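Local atomic coordinates of AimR transcriptional regulator (Bacillus phage phi3T, PDB entry 5ZVV), a protein that activates transcription of the phage aimX locus as a homodimer and is switched off by the arbitrium peptide, so deciding between lysis and lysogeny. Residues D340-D343 against Y344-I348; D356-F359 against I360-P363. All coordinates share one frame; numbering follows the deposited sequence.

Contact 1: D340-D343 against Y344-I348; sequences DKTD and YYKSI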
ATOM      1  N   ASP A 340     -23.148  24.307   8.773  1.00 41.82           N
ATOM      2  CA  ASP A 340     -21.846  24.875   9.086  1.00 39.73           C
ATOM      3  C   ASP A 340     -20.807  24.263   8.156  1.00 39.77           C
ATOM      4  O   ASP A 340     -20.718  23.035   8.040  1.00 36.48           O
ATOM      5  CB  ASP A 340     -21.487  24.615  10.549  1.00 41.44           C
ATOM      6  CG  ASP A 340     -20.297  25.425  11.015  1.00 44.21           C
ATOM      7  OD1 ASP A 340     -19.664  26.102  10.178  1.00 48.96           O
ATOM      8  OD2 ASP A 340     -19.990  25.381  12.224  1.00 44.30           O
ATOM      9  N   LYS A 341     -20.022  25.120   7.497  1.00 41.76           N
ATOM     10  CA  LYS A 341     -19.099  24.641   6.471  1.00 35.45           C
ATOM     11  C   LYS A 341     -17.995  23.765   7.053  1.00 35.26           C
ATOM     12  O   LYS A 341     -17.432  22.929   6.335  1.00 35.51           O
ATOM     13  CB  LYS A 341     -18.492  25.824   5.716  1.00 40.56           C
ATOM     14  CG  LYS A 341     -19.470  26.554   4.807  1.00 44.54           C
ATOM     15  CD  LYS A 341     -18.793  27.716   4.092  1.00 38.64           C
ATOM     16  CE  LYS A 341     -19.733  28.390   3.106  1.00 42.65           C
ATOM     17  NZ  LYS A 341     -19.081  29.544   2.423  1.00 50.51           N
ATOM     18  N   THR A 342     -17.672  23.932   8.339  1.00 35.47           N
ATOM     19  CA  THR A 342     -16.604  23.132   8.932  1.00 39.05           C
ATOM     20  C   THR A 342     -16.958  21.651   8.958  1.00 32.31           C
ATOM     21  O   THR A 342     -16.067  20.798   8.863  1.00 31.54           O
ATOM     22  CB  THR A 342     -16.281  23.627  10.345  1.00 37.77           C
ATOM     23  OG1 THR A 342     -15.274  22.788  10.926  1.00 48.69           O
ATOM     24  CG2 THR A 342     -17.512  23.595  11.228  1.00 39.77           C
ATOM     25  N   ASP A 343     -18.247  21.324   9.079  1.00 34.40           N
ATOM     26  CA  ASP A 343     -18.655  19.926   9.043  1.00 31.07           C
ATOM     27  C   ASP A 343     -18.428  19.325   7.663  1.00 27.56           C
ATOM     28  O   ASP A 343     -18.000  18.170   7.542  1.00 29.34           O
ATOM     29  CB  ASP A 343     -20.120  19.797   9.456  1.00 26.70           C
ATOM     30  CG  ASP A 343     -20.334  20.064  10.931  1.00 32.98           C
ATOM     31  OD1 ASP A 343     -19.449  19.698  11.730  1.00 35.27           O
ATOM     32  OD2 ASP A 343     -21.384  20.637  11.290  1.00 35.35           O
ATOM     33  N   TYR A 344     -18.706  20.096   6.609  1.00 25.91           N
ATOM     34  CA  TYR A 344     -18.401  19.635   5.259  1.00 29.91           C
ATOM     35  C   TYR A 344     -16.897  19.542   5.027  1.00 25.45           C
ATOM     36  O   TYR A 344     -16.438  18.653   4.300  1.00 27.90           O
ATOM     37  CB  TYR A 344     -19.055  20.560   4.234  1.00 26.37           C
ATOM     38  CG  TYR A 344     -20.566  20.573   4.318  1.00 34.03           C
ATOM     39  CD1 TYR A 344     -21.295  19.391   4.260  1.00 32.69           C
ATOM     40  CD2 TYR A 344     -21.264  21.765   4.474  1.00 38.07           C
ATOM     41  CE1 TYR A 344     -22.677  19.396   4.341  1.00 32.86           C
ATOM     42  CE2 TYR A 344     -22.646  21.780   4.556  1.00 33.81           C
ATOM     43  CZ  TYR A 344     -23.346  20.593   4.493  1.00 34.91           C
ATOM     44  OH  TYR A 344     -24.722  20.603   4.570  1.00 29.36           O
ATOM     45  N   TYR A 345     -16.118  20.435   5.646  1.00 31.00           N
ATOM     46  CA  TYR A 345     -14.663  20.334   5.564  1.00 29.49           C
ATOM     47  C   TYR A 345     -14.172  19.040   6.201  1.00 28.21           C
ATOM     48  O   TYR A 345     -13.335  18.329   5.630  1.00 30.35           O
ATOM     49  CB  TYR A 345     -14.012  21.544   6.238  1.00 29.37           C
ATOM     50  CG  TYR A 345     -14.389  22.883   5.638  1.00 34.54           C
ATOM     51  CD1 TYR A 345     -14.819  22.983   4.319  1.00 37.10           C
ATOM     52  CD2 TYR A 345     -14.311  24.048   6.391  1.00 34.06           C
ATOM     53  CE1 TYR A 345     -15.163  24.205   3.769  1.00 36.75           C
ATOM     54  CE2 TYR A 345     -14.654  25.274   5.850  1.00 34.44           C
ATOM     55  CZ  TYR A 345     -15.078  25.345   4.539  1.00 37.04           C
ATOM     56  OH  TYR A 345     -15.420  26.562   3.996  1.00 43.49           O
ATOM     57  N   LYS A 346     -14.689  18.713   7.389  1.00 28.37           N
ATOM     58  CA  LYS A 346     -14.283  17.480   8.057  1.00 25.37           C
ATOM     59  C   LYS A 346     -14.729  16.255   7.270  1.00 29.12           C
ATOM     60  O   LYS A 346     -13.980  15.275   7.159  1.00 29.32           O
ATOM     61  CB  LYS A 346     -14.840  17.447   9.481  1.00 28.83           C
ATOM     62  CG  LYS A 346     -14.259  18.518  10.396  1.00 35.89           C
ATOM     63  CD  LYS A 346     -14.457  18.182  11.869  1.00 39.02           C
ATOM     64  CE  LYS A 346     -15.712  18.822  12.436  1.00 47.55           C
ATOM     65  NZ  LYS A 346     -15.593  20.304  12.504  1.00 52.83           N
ATOM     66  N   SER A 347     -15.944  16.292   6.717  1.00 27.82           N
ATOM     67  CA  SER A 347     -16.395  15.224   5.832  1.00 27.61           C
ATOM     68  C   SER A 347     -15.416  15.020   4.683  1.00 26.97           C
ATOM     69  O   SER A 347     -15.044  13.883   4.359  1.00 27.55           O
ATOM     70  CB  SER A 347     -17.794  15.542   5.301  1.00 28.09           C
ATOM     71  OG  SER A 347     -18.127  14.705   4.206  1.00 31.21           O
ATOM     72  N   ILE A 348     -14.976  16.118   4.062  1.00 28.03           N
ATOM     73  CA  ILE A 348     -14.001  16.027   2.980  1.00 25.92           C
ATOM     74  C   ILE A 348     -12.712  15.389   3.476  1.00 28.01           C
ATOM     75  O   ILE A 348     -12.139  14.517   2.810  1.00 23.04           O
ATOM     76  CB  ILE A 348     -13.743  17.419   2.372  1.00 33.09           C
ATOM     77  CG1 ILE A 348     -14.975  17.907   1.612  1.00 33.36           C
ATOM     78  CG2 ILE A 348     -12.528  17.388   1.451  1.00 27.47           C
ATOM     79  CD1 ILE A 348     -14.885  19.343   1.167  1.00 31.04           C
TER

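Contact 2: D356-F359 against I360-P363; sequences DKYF and IQLP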
ATOM      1  N   ASP A 356     -11.520   7.782  -0.776  1.00 33.10           N
ATOM      2  CA  ASP A 356     -12.809   7.669  -1.457  1.00 33.41           C
ATOM      3  C   ASP A 356     -12.928   8.847  -2.417  1.00 32.97           C
ATOM      4  O   ASP A 356     -13.197   9.976  -2.000  1.00 34.52           O
ATOM      5  CB  ASP A 356     -13.953   7.642  -0.446  1.00 29.66           C
ATOM      6  CG  ASP A 356     -15.285   7.241  -1.068  1.00 28.45           C
ATOM      7  OD1 ASP A 356     -15.486   7.468  -2.281  1.00 31.50           O
ATOM      8  OD2 ASP A 356     -16.140   6.699  -0.336  1.00 32.30           O
ATOM      9  N   LYS A 357     -12.728   8.580  -3.704  1.00 30.62           N
ATOM     10  CA  LYS A 357     -12.807   9.605  -4.735  1.00 33.97           C
ATOM     11  C   LYS A 357     -14.194   9.714  -5.353  1.00 33.02           C
ATOM     12  O   LYS A 357     -14.372  10.470  -6.314  1.00 34.75           O
ATOM     13  CB  LYS A 357     -11.772   9.332  -5.831  1.00 33.58           C
ATOM     14  CG  LYS A 357     -10.339   9.266  -5.326  1.00 36.49           C
ATOM     15  CD  LYS A 357      -9.346   9.050  -6.458  1.00 30.15           C
ATOM     16  CE  LYS A 357      -7.920   8.958  -5.924  1.00 39.87           C
ATOM     17  NZ  LYS A 357      -6.908   8.854  -7.014  1.00 43.34           N
ATOM     18  N   TYR A 358     -15.177   8.982  -4.827  1.00 34.86           N
ATOM     19  CA  TYR A 358     -16.530   8.991  -5.374  1.00 27.78           C
ATOM     20  C   TYR A 358     -17.500   9.777  -4.497  1.00 27.39           C
ATOM     21  O   TYR A 358     -18.120  10.735  -4.963  1.00 25.27           O
ATOM     22  CB  TYR A 358     -17.031   7.553  -5.569  1.00 29.56           C
ATOM     23  CG  TYR A 358     -18.364   7.471  -6.280  1.00 29.06           C
ATOM     24  CD1 TYR A 358     -18.499   7.907  -7.590  1.00 30.72           C
ATOM     25  CD2 TYR A 358     -19.488   6.957  -5.643  1.00 36.14           C
ATOM     26  CE1 TYR A 358     -19.710   7.840  -8.247  1.00 27.02           C
ATOM     27  CE2 TYR A 358     -20.707   6.884  -6.297  1.00 30.29           C
ATOM     28  CZ  TYR A 358     -20.809   7.327  -7.598  1.00 28.36           C
ATOM     29  OH  TYR A 358     -22.013   7.261  -8.258  1.00 30.95           O
ATOM     30  N   PHE A 359     -17.642   9.393  -3.227  1.00 27.04           N
ATOM     31  CA  PHE A 359     -18.625  10.040  -2.367  1.00 27.76           C
ATOM     32  C   PHE A 359     -18.148  11.372  -1.803  1.00 29.73           C
ATOM     33  O   PHE A 359     -18.939  12.068  -1.155  1.00 28.21           O
ATOM     34  CB  PHE A 359     -19.028   9.101  -1.228  1.00 26.58           C
ATOM     35  CG  PHE A 359     -19.790   7.895  -1.691  1.00 25.10           C
ATOM     36  CD1 PHE A 359     -21.121   8.002  -2.058  1.00 20.93           C
ATOM     37  CD2 PHE A 359     -19.175   6.658  -1.770  1.00 24.42           C
ATOM     38  CE1 PHE A 359     -21.826   6.899  -2.492  1.00 19.15           C
ATOM     39  CE2 PHE A 359     -19.872   5.550  -2.202  1.00 21.40           C
ATOM     40  CZ  PHE A 359     -21.200   5.669  -2.564  1.00 18.70           C
ATOM     41  N   ILE A 360     -16.891  11.754  -2.048  1.00 24.51           N
ATOM     42  CA  ILE A 360     -16.416  13.062  -1.613  1.00 24.71           C
ATOM     43  C   ILE A 360     -17.193  14.182  -2.290  1.00 26.49           C
ATOM     44  O   ILE A 360     -17.179  15.325  -1.820  1.00 28.89           O
ATOM     45  CB  ILE A 360     -14.900  13.193  -1.872  1.00 34.14           C
ATOM     46  CG1 ILE A 360     -14.333  14.425  -1.161  1.00 28.39           C
ATOM     47  CG2 ILE A 360     -14.612  13.247  -3.368  1.00 26.15           C
ATOM     48  CD1 ILE A 360     -12.834  14.560  -1.276  1.00 36.85           C
ATOM     49  N   GLN A 361     -17.890  13.882  -3.385  1.00 26.45           N
ATOM     50  CA  GLN A 361     -18.708  14.902  -4.023  1.00 30.08           C
ATOM     51  C   GLN A 361     -19.919  15.275  -3.181  1.00 33.38           C
ATOM     52  O   GLN A 361     -20.509  16.334  -3.414  1.00 37.25           O
ATOM     53  CB  GLN A 361     -19.152  14.436  -5.410  1.00 31.14           C
ATOM     54  CG  GLN A 361     -20.001  13.179  -5.416  1.00 33.09           C
ATOM     55  CD  GLN A 361     -20.306  12.693  -6.822  1.00 43.28           C
ATOM     56  OE1 GLN A 361     -21.045  13.338  -7.567  1.00 44.28           O
ATOM     57  NE2 GLN A 361     -19.726  11.557  -7.195  1.00 36.37           N
ATOM     58  N   LEU A 362     -20.299  14.438  -2.208  1.00 31.25           N
ATOM     59  CA  LEU A 362     -21.431  14.783  -1.347  1.00 32.64           C
ATOM     60  C   LEU A 362     -21.232  16.129  -0.666  1.00 32.24           C
ATOM     61  O   LEU A 362     -22.054  17.038  -0.881  1.00 33.23           O
ATOM     62  CB  LEU A 362     -21.690  13.659  -0.336  1.00 32.32           C
ATOM     63  CG  LEU A 362     -22.366  12.383  -0.817  1.00 32.23           C
ATOM     64  CD1 LEU A 362     -22.452  11.391   0.328  1.00 30.76           C
ATOM     65  CD2 LEU A 362     -23.743  12.714  -1.338  1.00 26.39           C
ATOM     66  N   PRO A 363     -20.182  16.344   0.139  1.00 28.91           N
ATOM     67  CA  PRO A 363     -20.002  17.689   0.705  1.00 30.14           C
ATOM     68  C   PRO A 363     -19.637  18.724  -0.343  1.00 30.62           C
ATOM     69  O   PRO A 363     -20.115  19.865  -0.269  1.00 35.08           O
ATOM     70  CB  PRO A 363     -18.882  17.489   1.735  1.00 30.64           C
ATOM     71  CG  PRO A 363     -18.130  16.322   1.238  1.00 30.55           C
ATOM     72  CD  PRO A 363     -19.137  15.416   0.619  1.00 26.79           C
TER

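Contact 1: D340-D343 against Y344-I348
The ammonium group of K346 is held by two residues of the preceding turn: its NZ bonds to T342 OG1 at 3.0 Å and makes a long salt bridge of 4.0 Å to D343 OD1. T342 and K346 lie alongside each other, pointing the same way, and K346 bends at chi3 and chi4 (-94° and -68°), which curls NZ back to the threonine. D343 OD2 turns instead to S338 just before the helix. Along the first turn of helix 341-353 the backbone N of Y345 bonds to K341 O at 2.9 Å, and the same oxygen packs 3.1 Å above the Y345 ring, over the ring centre. The ring is brought there by a chi1 of -60°, which sets CG beside the backbone N and folds the phenol back along the turn. K341 then crosses the far end of the ring: its CB lies 3.6 Å from Y345 CZ, and the extended chain runs on past the hydroxyl. D340 is the N-cap, though its capping bond, T342 N to D340 OD1, is weak at 3.5 Å. Y344 packs within the subunit on Y332, L336 and Q366, whereas Y345 meets the second subunit, by packing on its L379 and by a weak hydrogen bond from OH to its E375. The acidic side chains of D340 and D343 at the amino end would probably suit the helix dipole, and K346 probably offsets part of the charge, mainly that of D343.

Contact 2: D356-F359 against I360-P363
An Asx motif on D356 and a type I beta turn from Y358 to Q361 lead the chain into helix 361-369, and Q361 reaches back across that turn. Its NE2 donates to Y358 O at 2.9 Å, with the carbonyl oxygen only 2° out of the amide plane. A chi1 of 61° puts Q361 CG between the backbone N and the carbonyl carbon, 3.1 Å from Y358 O, and the rest of the chain carries NE2 over one face of the Y358 ring, ring and amide planes 80° apart. Just before the turn, D356 OD1 receives two backbone N-H groups: Y358 N nearly along the C-O direction, F359 N from above the carboxylate plane. N325 holds the other oxygen, OD2, so both ends of the carboxylate are engaged. The inner side is close-packed. L362 lies among F329, Y332, F272, I276 and F240, the Y358 ring meets F240 edge-to-face, and I360 sets its CB 3.6 Å from D356 O. Within this packing the direct meeting of F359 and L362 is a looser one, their CD1 atoms 4.4 Å apart. The loose side proper is the outer one, where the extended chain of exposed K357 leads away from the turn. Further on, L362 N bonds to F359 O at 2.9 Å.

Contact 1 opens helix 341-353 and contact 2 leads into helix 361-369, the next helix along the chain; their centres are about 12 Å apart. They meet through P363, whose CG packs against S347 OG at 3.4 Å and I348 CG1 at 3.6 Å, while I348 CG2 touches I360 CD1 at 3.9 Å. Helix 324-338 backs both, Y332 touching Y344 and S347 of contact 1 and L362 of contact 2. Their outlooks differ: contact 1 reaches the second subunit through Y345 and I348, whereas contact 2 touches no other chain of the assembly. In this dimeric activator contact 1 therefore borders the subunit interface, its centre about 31 Å from that of the chain, against about 22 Å for contact 2.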